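Local coordinates for ADP/ATP-dependent NAD(P)H-hydrate dehydratase (Bacillus subtilis, PDB 3RPZ), which probably catalyses the ATP- or ADP-dependent dehydration of NADH and NADPH hydrates, restoring the normal nicotinamide cofactors, at residues 81-84 / 89-92; 127-132 / 223-228; 85-90 / 106-111. All blocks are in the same frame, centred on the assembly; numbering follows the deposited sequence.

Contact 1. Residues 81-84 / 89-92; sequences TYWR and KAAD. With NPW (beta-6-hydroxy-1,4,5,6-tetrahydronicotinamide adenine dinucleotide phosphate), chain D.
Lys-89, on the short helix 86-89, lays its side chain back against Trp-83 and Arg-84 of strand 81-84. Within this chain that strand is the outermost on one flank of the ribokinase-like alpha/beta fold; it pairs in parallel with strand 60-65, and Tyr-82 makes backbone hydrogen bonds to the second subunit. The contact joins the strand to the short helix that follows it in the chain. Its apolar part centres on the indole of Trp-83. With CG anti to the backbone N (chi1 -180°), the ring reaches out to the second segment and meets the methylenes of Lys-89 obliquely, NE1 lying 3.5 Å from Lys-89 CD. The far corner of the six-membered ring approaches Ala-90, Trp-83 CH2 standing 4.2 Å from Ala-90 CB. The polar part belongs to the ammonium end: Lys-89 NZ donates to Arg-84 O at 2.8 Å, tilted 19° from the carbonyl plane. A water accepts a second bond from Lys-89 NZ, and a further one from Trp-83 NE1 at 3.1 Å, lying in the indole plane at its edge. Were the indole replaced by an alanine's methyl, this water would probably lose one of its donors and the aliphatic chain of Lys-89 the surface it lies against. The guanidinium of Arg-84 leads elsewhere, to salt bridges with Glu-67 and with Asp-41 of the second subunit. At Thr-81 the chain touches the bound NADPH hydrate, CG2 of Thr-81 lying 3.4 Å from the carboxamide carbon C7C of NPW (chain D).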
# COMPACT_ATOMS: atom_id res chain seq x y z
N THR A 81 14.16 9.81 4.07
CA THR A 81 13.89 11.13 4.59
C THR A 81 13.98 12.16 3.45
O THR A 81 14.26 11.77 2.31
CB THR A 81 14.79 11.53 5.74
OG1 THR A 81 16.13 11.67 5.23
CG2 THR A 81 14.71 10.50 6.90
N TYR A 82 13.70 13.42 3.74
CA TYR A 82 13.44 14.41 2.67
C TYR A 82 14.25 15.69 2.84
O TYR A 82 14.47 16.15 3.94
CB TYR A 82 11.94 14.70 2.59
CG TYR A 82 11.20 13.48 2.29
CD1 TYR A 82 11.09 12.98 0.99
CD2 TYR A 82 10.69 12.71 3.32
CE1 TYR A 82 10.52 11.73 0.73
CE2 TYR A 82 10.14 11.45 3.06
CZ TYR A 82 10.05 10.99 1.77
OH TYR A 82 9.57 9.74 1.46
N TRP A 83 14.59 16.23 1.69
CA TRP A 83 15.09 17.58 1.55
C TRP A 83 13.98 18.29 0.76
O TRP A 83 13.78 18.05 -0.43
CB TRP A 83 16.42 17.61 0.82
CG TRP A 83 16.98 19.02 0.66
CD1 TRP A 83 16.65 20.12 1.39
CD2 TRP A 83 17.95 19.42 -0.29
NE1 TRP A 83 17.40 21.21 0.96
CE2 TRP A 83 18.21 20.79 -0.06
CE3 TRP A 83 18.68 18.75 -1.26
CZ2 TRP A 83 19.12 21.50 -0.83
CZ3 TRP A 83 19.61 19.47 -2.02
CH2 TRP A 83 19.81 20.82 -1.79
N ARG A 84 13.17 19.06 1.48
CA ARG A 84 11.95 19.60 0.96
C ARG A 84 12.28 20.59 -0.20
O ARG A 84 13.07 21.53 -0.01
CB ARG A 84 11.18 20.28 2.10
CG ARG A 84 9.86 20.83 1.70
CD ARG A 84 9.04 21.16 3.00
NE ARG A 84 8.81 19.97 3.81
CZ ARG A 84 7.77 19.15 3.69
NH1 ARG A 84 6.70 19.48 2.98
NH2 ARG A 84 7.76 17.99 4.34
N LYS A 89 15.99 23.74 -4.70
CA LYS A 89 17.00 24.36 -3.88
C LYS A 89 18.43 24.16 -4.32
O LYS A 89 19.29 25.01 -4.14
CB LYS A 89 16.85 23.94 -2.39
CG LYS A 89 15.55 24.42 -1.76
CD LYS A 89 15.49 23.90 -0.34
CE LYS A 89 14.31 24.43 0.43
NZ LYS A 89 14.05 23.56 1.69
N ALA A 90 18.67 22.99 -4.94
CA ALA A 90 19.98 22.68 -5.45
C ALA A 90 20.42 23.59 -6.57
O ALA A 90 21.59 23.73 -6.84
CB ALA A 90 20.08 21.19 -5.93
N ALA A 91 19.46 24.24 -7.23
CA ALA A 91 19.81 25.22 -8.24
C ALA A 91 20.50 26.48 -7.67
O ALA A 91 21.19 27.20 -8.37
CB ALA A 91 18.56 25.61 -9.03
N ASP A 92 20.35 26.71 -6.38
CA ASP A 92 20.86 27.94 -5.76
C ASP A 92 22.22 27.89 -5.07
O ASP A 92 22.87 28.95 -4.89
CB ASP A 92 19.77 28.47 -4.82
CG ASP A 92 18.62 29.04 -5.58
OD1 ASP A 92 18.90 29.57 -6.66
OD2 ASP A 92 17.46 28.93 -5.12
P NPW D . 29.69 7.66 11.09
O1 NPW D . 29.52 9.09 10.64
O2 NPW D . 29.06 6.60 10.24
O3 NPW D . 31.13 7.27 11.46
PA NPW D . 22.62 10.64 13.49
PB NPW D . 20.40 9.05 12.51
C1A NPW D . 27.28 7.42 14.16
C1B NPW D . 15.76 9.77 12.11
N1C NPW D . 15.57 8.77 11.09
N1D NPW D . 29.17 2.76 15.08
C2A NPW D . 27.61 7.83 12.72
O2A NPW D . 28.99 7.57 12.54
C2B NPW D . 16.07 9.22 13.50
O2B NPW D . 14.94 8.68 14.14
C2C NPW D . 14.54 8.73 10.28
C2D NPW D . 29.80 3.94 14.93
C3A NPW D . 27.25 9.30 12.72
O3A NPW D . 28.29 10.13 13.30
C3B NPW D . 16.60 10.51 14.15
O3B NPW D . 15.46 11.27 14.58
C3C NPW D . 14.24 8.02 9.23
N3D NPW D . 29.26 5.14 14.69
C4B NPW D . 17.30 11.21 12.98
O4B NPW D . 16.88 10.56 11.74
C4C NPW D . 15.31 7.04 8.78
C4D NPW D . 27.92 5.07 14.63
O4D NPW D . 26.14 8.21 14.49
C4E NPW D . 26.04 9.32 13.62
C5A NPW D . 27.16 3.87 14.73
C5B NPW D . 18.82 11.13 13.05
O5B NPW D . 19.25 9.80 13.35
C5C NPW D . 16.66 7.49 9.30
C5E NPW D . 24.73 9.16 12.85
O5E NPW D . 23.66 9.46 13.74
C6C NPW D . 16.62 7.74 10.84
O6C NPW D . 16.33 6.57 11.59
C6D NPW D . 27.83 2.63 14.98
N6D NPW D . 27.26 1.44 15.12
N7A NPW D . 25.80 4.08 14.57
C7C NPW D . 12.96 8.07 8.57
N7C NPW D . 12.76 7.26 7.54
O7C NPW D . 12.09 8.89 8.94
C8A NPW D . 25.72 5.44 14.33
N9A NPW D . 27.03 6.00 14.39
OA1 NPW D . 23.25 11.82 12.88
OA2 NPW D . 22.04 10.71 14.81
OA3 NPW D . 21.60 10.08 12.38
OB1 NPW D . 20.72 7.86 13.29
OB2 NPW D . 19.97 8.87 11.08
O HOH W 1 16.61 23.41 2.96

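Contact 2. Residues 127-132 / 223-228; sequences PVILDA and GMILGM. With NPW (beta-6-hydroxy-1,4,5,6-tetrahydronicotinamide adenine dinucleotide phosphate), chain B.
Ile-129 supplies most of the buried surface here, pressing its terminal methyl CD1 onto the backbone of helix 217-231 between Ile-225 and Leu-226. With CG1 anti to the carbonyl carbon (chi1 -57°), that branch turns to the helix, and the nearly extended chi2 of 153° carries CD1 onto it. There the methyl lies 3.4 Å from Leu-226 N, close enough to rest on the helical backbone itself and not merely on its side chains. Ile-225 meets it with the CG2 branch, Ile-129 CD1 to Ile-225 CG2 being 3.6 Å, the two isoleucines crossing at a slant. Leu-226 adds only the root of its side chain, its CB 3.8 Å from Ile-129 CD1, while the side chain also packs on Ala-101 and Ala-103 of the adjoining strand 101-104. The contact joins the central sheet of a ribokinase-like fold to a helix on one of its faces: strand 128-130 lies in the middle of the mixed sheet, among its parallel strands. The helix begins close to the nucleotide; Thr-217 and Gly-218 line the AMP pocket and Asp-219 binds NPW, in a GTGD sequence that in ribokinase-like enzymes typically forms an anion hole. Thr-222 and Leu-229, one helical turn before and after, also touch Ile-129. Further along the same segment, Asp-131 OD2 is hydrogen-bonded to Thr-222 OG1, a polar link to the same helix. Ala-132 then carries the chain into the substrate site, its CB 3.3 Å from O2B of NPW (chain B).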
# COMPACT_ATOMS: atom_id res chain seq x y z
N PRO A 127 30.42 10.26 -6.70
CA PRO A 127 29.79 9.87 -7.97
C PRO A 127 28.43 10.55 -8.11
O PRO A 127 27.67 10.69 -7.12
CB PRO A 127 29.61 8.39 -7.85
CG PRO A 127 30.47 7.97 -6.73
CD PRO A 127 30.64 9.11 -5.82
N VAL A 128 28.10 10.91 -9.33
CA VAL A 128 26.84 11.58 -9.67
C VAL A 128 26.25 10.88 -10.87
O VAL A 128 26.96 10.64 -11.87
CB VAL A 128 27.05 13.06 -9.95
CG1 VAL A 128 25.76 13.72 -10.52
CG2 VAL A 128 27.51 13.78 -8.67
N ILE A 129 24.97 10.54 -10.80
CA ILE A 129 24.22 9.99 -11.92
C ILE A 129 23.26 11.03 -12.45
O ILE A 129 22.56 11.71 -11.68
CB ILE A 129 23.33 8.81 -11.45
CG1 ILE A 129 24.16 7.71 -10.79
CG2 ILE A 129 22.46 8.27 -12.57
CD1 ILE A 129 23.33 6.87 -9.76
N LEU A 130 23.28 11.22 -13.76
CA LEU A 130 22.36 12.10 -14.46
C LEU A 130 21.49 11.26 -15.36
O LEU A 130 21.98 10.46 -16.16
CB LEU A 130 23.05 13.17 -15.30
CG LEU A 130 24.10 13.99 -14.58
CD1 LEU A 130 24.69 15.05 -15.54
CD2 LEU A 130 23.62 14.63 -13.31
N ASP A 131 20.18 11.44 -15.25
CA ASP A 131 19.19 10.70 -16.00
C ASP A 131 18.08 11.62 -16.46
O ASP A 131 17.88 12.68 -15.86
CB ASP A 131 18.57 9.57 -15.12
CG ASP A 131 17.66 8.65 -15.85
OD1 ASP A 131 17.85 8.42 -17.06
OD2 ASP A 131 16.71 8.16 -15.19
N ALA A 132 17.36 11.20 -17.47
CA ALA A 132 16.01 11.78 -17.74
C ALA A 132 16.07 13.30 -17.91
O ALA A 132 16.76 13.77 -18.80
CB ALA A 132 15.02 11.30 -16.65
N GLY A 223 17.81 4.56 -9.60
CA GLY A 223 17.90 4.29 -8.16
C GLY A 223 18.79 3.13 -7.79
O GLY A 223 19.60 3.20 -6.85
N MET A 224 18.67 2.04 -8.53
CA MET A 224 19.54 0.89 -8.28
C MET A 224 21.04 1.25 -8.41
O MET A 224 21.87 0.88 -7.59
CB MET A 224 19.17 -0.28 -9.17
CG MET A 224 17.86 -0.88 -8.84
SD MET A 224 17.38 -2.24 -9.95
CE MET A 224 18.71 -3.38 -9.74
N ILE A 225 21.38 2.02 -9.46
CA ILE A 225 22.77 2.47 -9.60
C ILE A 225 23.18 3.32 -8.38
O ILE A 225 24.27 3.13 -7.83
CB ILE A 225 22.97 3.25 -10.88
CG1 ILE A 225 22.65 2.39 -12.11
CG2 ILE A 225 24.43 3.67 -11.04
CD1 ILE A 225 22.59 3.17 -13.47
N LEU A 226 22.31 4.22 -7.95
CA LEU A 226 22.59 5.09 -6.83
C LEU A 226 22.91 4.29 -5.56
O LEU A 226 23.88 4.54 -4.89
CB LEU A 226 21.41 6.02 -6.58
CG LEU A 226 21.56 7.00 -5.41
CD1 LEU A 226 22.74 7.96 -5.65
CD2 LEU A 226 20.25 7.79 -5.20
N GLY A 227 22.07 3.33 -5.24
CA GLY A 227 22.34 2.50 -4.07
C GLY A 227 23.60 1.66 -4.24
O GLY A 227 24.42 1.55 -3.30
N MET A 228 23.80 1.05 -5.42
CA MET A 228 24.97 0.20 -5.58
C MET A 228 26.27 0.98 -5.49
O MET A 228 27.28 0.48 -4.98
CB MET A 228 24.85 -0.69 -6.81
CG MET A 228 23.88 -2.01 -6.45
SD MET A 228 23.86 -2.97 -7.93
CE MET A 228 22.25 -3.67 -7.62
P NPW B . 9.88 6.44 -30.39
O1 NPW B . 9.07 7.72 -30.42
O2 NPW B . 9.31 5.29 -29.63
O3 NPW B . 10.40 5.99 -31.77
PA NPW B . 11.16 10.83 -23.77
PB NPW B . 10.53 9.32 -21.36
C1A NPW B . 12.82 7.32 -27.97
C1B NPW B . 9.79 10.50 -16.87
N1C NPW B . 9.05 9.31 -16.55
N1D NPW B . 14.97 2.86 -29.21
C2A NPW B . 11.34 7.30 -28.35
O2A NPW B . 11.28 6.83 -29.68
C2B NPW B . 11.29 10.29 -17.09
O2B NPW B . 11.99 10.09 -15.90
C2C NPW B . 8.24 9.19 -15.53
C2D NPW B . 14.55 3.87 -29.99
C3A NPW B . 10.93 8.75 -28.19
O3A NPW B . 11.32 9.56 -29.32
C3B NPW B . 11.60 11.64 -17.78
O3B NPW B . 11.77 12.62 -16.75
C3C NPW B . 7.40 8.27 -15.14
N3D NPW B . 13.99 5.03 -29.62
C4B NPW B . 10.31 11.91 -18.58
O4B NPW B . 9.27 11.01 -18.08
C4C NPW B . 7.25 7.08 -16.07
C4D NPW B . 13.90 5.11 -28.29
O4D NPW B . 12.89 8.31 -26.94
C4E NPW B . 11.76 9.16 -26.99
C5A NPW B . 14.28 4.09 -27.37
C5B NPW B . 10.47 11.66 -20.08
O5B NPW B . 11.11 10.41 -20.32
C5C NPW B . 7.70 7.47 -17.47
C5E NPW B . 11.01 8.98 -25.67
O5E NPW B . 11.74 9.63 -24.64
C6C NPW B . 9.11 8.12 -17.45
O6C NPW B . 10.13 7.23 -17.00
C6D NPW B . 14.86 2.88 -27.87
N6D NPW B . 15.28 1.86 -27.14
N7A NPW B . 14.01 4.42 -26.05
C7C NPW B . 6.70 8.30 -13.88
N7C NPW B . 5.90 7.29 -13.58
O7C NPW B . 6.81 9.30 -13.12
C8A NPW B . 13.43 5.67 -26.15
N9A NPW B . 13.40 6.05 -27.52
OA1 NPW B . 10.29 11.71 -24.56
OA2 NPW B . 12.40 11.31 -23.20
OA3 NPW B . 10.19 10.13 -22.70
OB1 NPW B . 11.61 8.35 -21.52
OB2 NPW B . 9.19 8.83 -20.92

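Contact 3. Residues 85-90 / 106-111; sequences DGWKKA and PGLPQT. With NPW (beta-6-hydroxy-1,4,5,6-tetrahydronicotinamide adenine dinucleotide phosphate), chain B.
Trp-87 holds its CG between the backbone N and the carbonyl carbon (chi1 63°), while Leu-108 holds its own CG anti to its carbonyl carbon (chi1 -60°), and the two side chains slide past each other with methyl above ring. Leu-108 CD2 sits 3.4 Å from the centroid of the five-membered ring of Trp-87, only 7° off its normal, a well-centred CH-pi contact. At the six-membered end, Pro-109 CD comes within 3.9 Å of Trp-87 CH2. Lys-88 CG covers the opposite face of the indole, and a weak hydrogen bond from Trp-87 NE1 to Gly-38 O may help to fix the ring's rotation. The loop 106-111 so packed joins strand 101-104 to helix 112-121, which Thr-111 N-caps through a bond from Val-114 N to OG1. It also lines the substrate pocket of this ribokinase-like enzyme: Gly-107 N donates to the ribose hydroxyl O2B of NPW (chain B) at 3.0 Å, and weakly to O3B. Because Leu-108 and Pro-109 meet the indole by shape and dispersion, with no directional bond between the segments, the neighbouring amide of Gly-107 probably stays available to the ligand's sugar.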
# COMPACT_ATOMS: atom_id res chain seq x y z
N ASP A 85 11.65 20.36 -1.36
CA ASP A 85 11.94 21.11 -2.59
C ASP A 85 13.41 21.07 -2.92
O ASP A 85 13.97 22.02 -3.47
CB ASP A 85 11.40 22.55 -2.51
CG ASP A 85 9.91 22.59 -2.52
OD1 ASP A 85 9.29 21.83 -3.30
OD2 ASP A 85 9.37 23.38 -1.74
N GLY A 86 14.08 19.93 -2.63
CA GLY A 86 15.48 19.87 -2.76
C GLY A 86 16.08 20.08 -4.16
O GLY A 86 17.14 20.67 -4.27
N TRP A 87 15.40 19.57 -5.20
CA TRP A 87 15.95 19.72 -6.56
C TRP A 87 15.86 21.16 -7.01
O TRP A 87 16.73 21.59 -7.75
CB TRP A 87 15.36 18.76 -7.56
CG TRP A 87 13.92 18.79 -7.90
CD1 TRP A 87 12.97 18.00 -7.42
CD2 TRP A 87 13.29 19.60 -8.90
NE1 TRP A 87 11.76 18.31 -7.97
CE2 TRP A 87 11.93 19.28 -8.90
CE3 TRP A 87 13.75 20.56 -9.78
CZ2 TRP A 87 11.01 19.89 -9.79
CZ3 TRP A 87 12.82 21.17 -10.67
CH2 TRP A 87 11.49 20.82 -10.64
N LYS A 88 14.86 21.89 -6.54
CA LYS A 88 14.79 23.33 -6.81
C LYS A 88 15.85 24.04 -6.00
O LYS A 88 16.54 24.96 -6.50
CB LYS A 88 13.37 23.86 -6.55
CG LYS A 88 12.32 23.25 -7.50
CD LYS A 88 10.91 23.83 -7.28
CE LYS A 88 9.79 22.97 -7.89
NZ LYS A 88 8.47 23.70 -7.97
N LYS A 89 15.99 23.74 -4.70
CA LYS A 89 17.00 24.36 -3.88
C LYS A 89 18.43 24.16 -4.32
O LYS A 89 19.29 25.01 -4.14
CB LYS A 89 16.85 23.94 -2.39
CG LYS A 89 15.55 24.42 -1.76
CD LYS A 89 15.49 23.90 -0.34
CE LYS A 89 14.31 24.43 0.43
NZ LYS A 89 14.05 23.56 1.69
N ALA A 90 18.67 22.99 -4.94
CA ALA A 90 19.98 22.68 -5.45
C ALA A 90 20.42 23.59 -6.57
O ALA A 90 21.59 23.73 -6.84
CB ALA A 90 20.08 21.19 -5.93
N PRO A 106 15.21 11.74 -12.73
CA PRO A 106 13.95 11.04 -13.00
C PRO A 106 12.73 11.86 -12.66
O PRO A 106 12.64 12.38 -11.57
CB PRO A 106 14.09 9.75 -12.21
CG PRO A 106 15.57 9.53 -12.07
CD PRO A 106 16.13 10.93 -11.92
N GLY A 107 11.81 12.01 -13.60
CA GLY A 107 10.61 12.82 -13.38
C GLY A 107 10.80 14.29 -13.19
O GLY A 107 9.92 14.98 -12.71
N LEU A 108 11.97 14.80 -13.57
CA LEU A 108 12.23 16.24 -13.52
C LEU A 108 12.04 16.81 -14.91
O LEU A 108 12.46 16.21 -15.89
CB LEU A 108 13.68 16.57 -13.03
CG LEU A 108 14.00 16.06 -11.63
CD1 LEU A 108 15.35 16.70 -11.22
CD2 LEU A 108 12.93 16.44 -10.63
N PRO A 109 11.44 18.00 -15.01
CA PRO A 109 11.33 18.66 -16.32
C PRO A 109 12.72 18.98 -16.86
O PRO A 109 13.68 19.21 -16.10
CB PRO A 109 10.64 19.96 -15.99
CG PRO A 109 10.95 20.23 -14.65
CD PRO A 109 10.99 18.87 -13.93
N GLN A 110 12.86 18.96 -18.17
CA GLN A 110 14.15 19.14 -18.82
C GLN A 110 14.37 20.62 -19.01
O GLN A 110 14.24 21.17 -20.11
CB GLN A 110 14.25 18.34 -20.16
CG GLN A 110 15.71 18.04 -20.55
CD GLN A 110 16.42 19.18 -21.23
OE1 GLN A 110 17.31 19.87 -20.65
NE2 GLN A 110 16.02 19.42 -22.45
N THR A 111 14.78 21.29 -17.92
CA THR A 111 14.87 22.73 -17.88
C THR A 111 16.27 23.23 -17.51
O THR A 111 17.09 22.51 -17.01
CB THR A 111 13.93 23.33 -16.87
OG1 THR A 111 14.35 22.90 -15.56
CG2 THR A 111 12.44 22.99 -17.21
P NPW B . 9.88 6.44 -30.39
O1 NPW B . 9.07 7.72 -30.42
O2 NPW B . 9.31 5.29 -29.63
O3 NPW B . 10.40 5.99 -31.77
PA NPW B . 11.16 10.83 -23.77
PB NPW B . 10.53 9.32 -21.36
C1A NPW B . 12.82 7.32 -27.97
C1B NPW B . 9.79 10.50 -16.87
N1C NPW B . 9.05 9.31 -16.55
N1D NPW B . 14.97 2.86 -29.21
C2A NPW B . 11.34 7.30 -28.35
O2A NPW B . 11.28 6.83 -29.68
C2B NPW B . 11.29 10.29 -17.09
O2B NPW B . 11.99 10.09 -15.90
C2C NPW B . 8.24 9.19 -15.53
C2D NPW B . 14.55 3.87 -29.99
C3A NPW B . 10.93 8.75 -28.19
O3A NPW B . 11.32 9.56 -29.32
C3B NPW B . 11.60 11.64 -17.78
O3B NPW B . 11.77 12.62 -16.75
C3C NPW B . 7.40 8.27 -15.14
N3D NPW B . 13.99 5.03 -29.62
C4B NPW B . 10.31 11.91 -18.58
O4B NPW B . 9.27 11.01 -18.08
C4C NPW B . 7.25 7.08 -16.07
C4D NPW B . 13.90 5.11 -28.29
O4D NPW B . 12.89 8.31 -26.94
C4E NPW B . 11.76 9.16 -26.99
C5A NPW B . 14.28 4.09 -27.37
C5B NPW B . 10.47 11.66 -20.08
O5B NPW B . 11.11 10.41 -20.32
C5C NPW B . 7.70 7.47 -17.47
C5E NPW B . 11.01 8.98 -25.67
O5E NPW B . 11.74 9.63 -24.64
C6C NPW B . 9.11 8.12 -17.45
O6C NPW B . 10.13 7.23 -17.00
C6D NPW B . 14.86 2.88 -27.87
N6D NPW B . 15.28 1.86 -27.14
N7A NPW B . 14.01 4.42 -26.05
C7C NPW B . 6.70 8.30 -13.88
N7C NPW B . 5.90 7.29 -13.58
O7C NPW B . 6.81 9.30 -13.12
C8A NPW B . 13.43 5.67 -26.15
N9A NPW B . 13.40 6.05 -27.52
OA1 NPW B . 10.29 11.71 -24.56
OA2 NPW B . 12.40 11.31 -23.20
OA3 NPW B . 10.19 10.13 -22.70
OB1 NPW B . 11.61 8.35 -21.52
OB2 NPW B . 9.19 8.83 -20.92

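Overall arrangement
Contact 2 is the core contact, near the centre of the chain and built on apolar side chains with no hydrogen bond across it, whereas contact 1 lies on the flank and mixes indole packing with a lysine bond and a shared water. Contact 3 is also buried but peripheral, resting on a CH-pi contact. The segments of contacts 1 and 3 overlap at Lys-89 and Ala-90, but contact 1 uses these two residues and contact 3 uses Trp-87. Contacts 2 and 3 meet where Pro-106 packs on Asp-131 and Ala-132. Both NPW sites lie between subunits: this chain brings contact 1 to one and contacts 2 and 3 to the other.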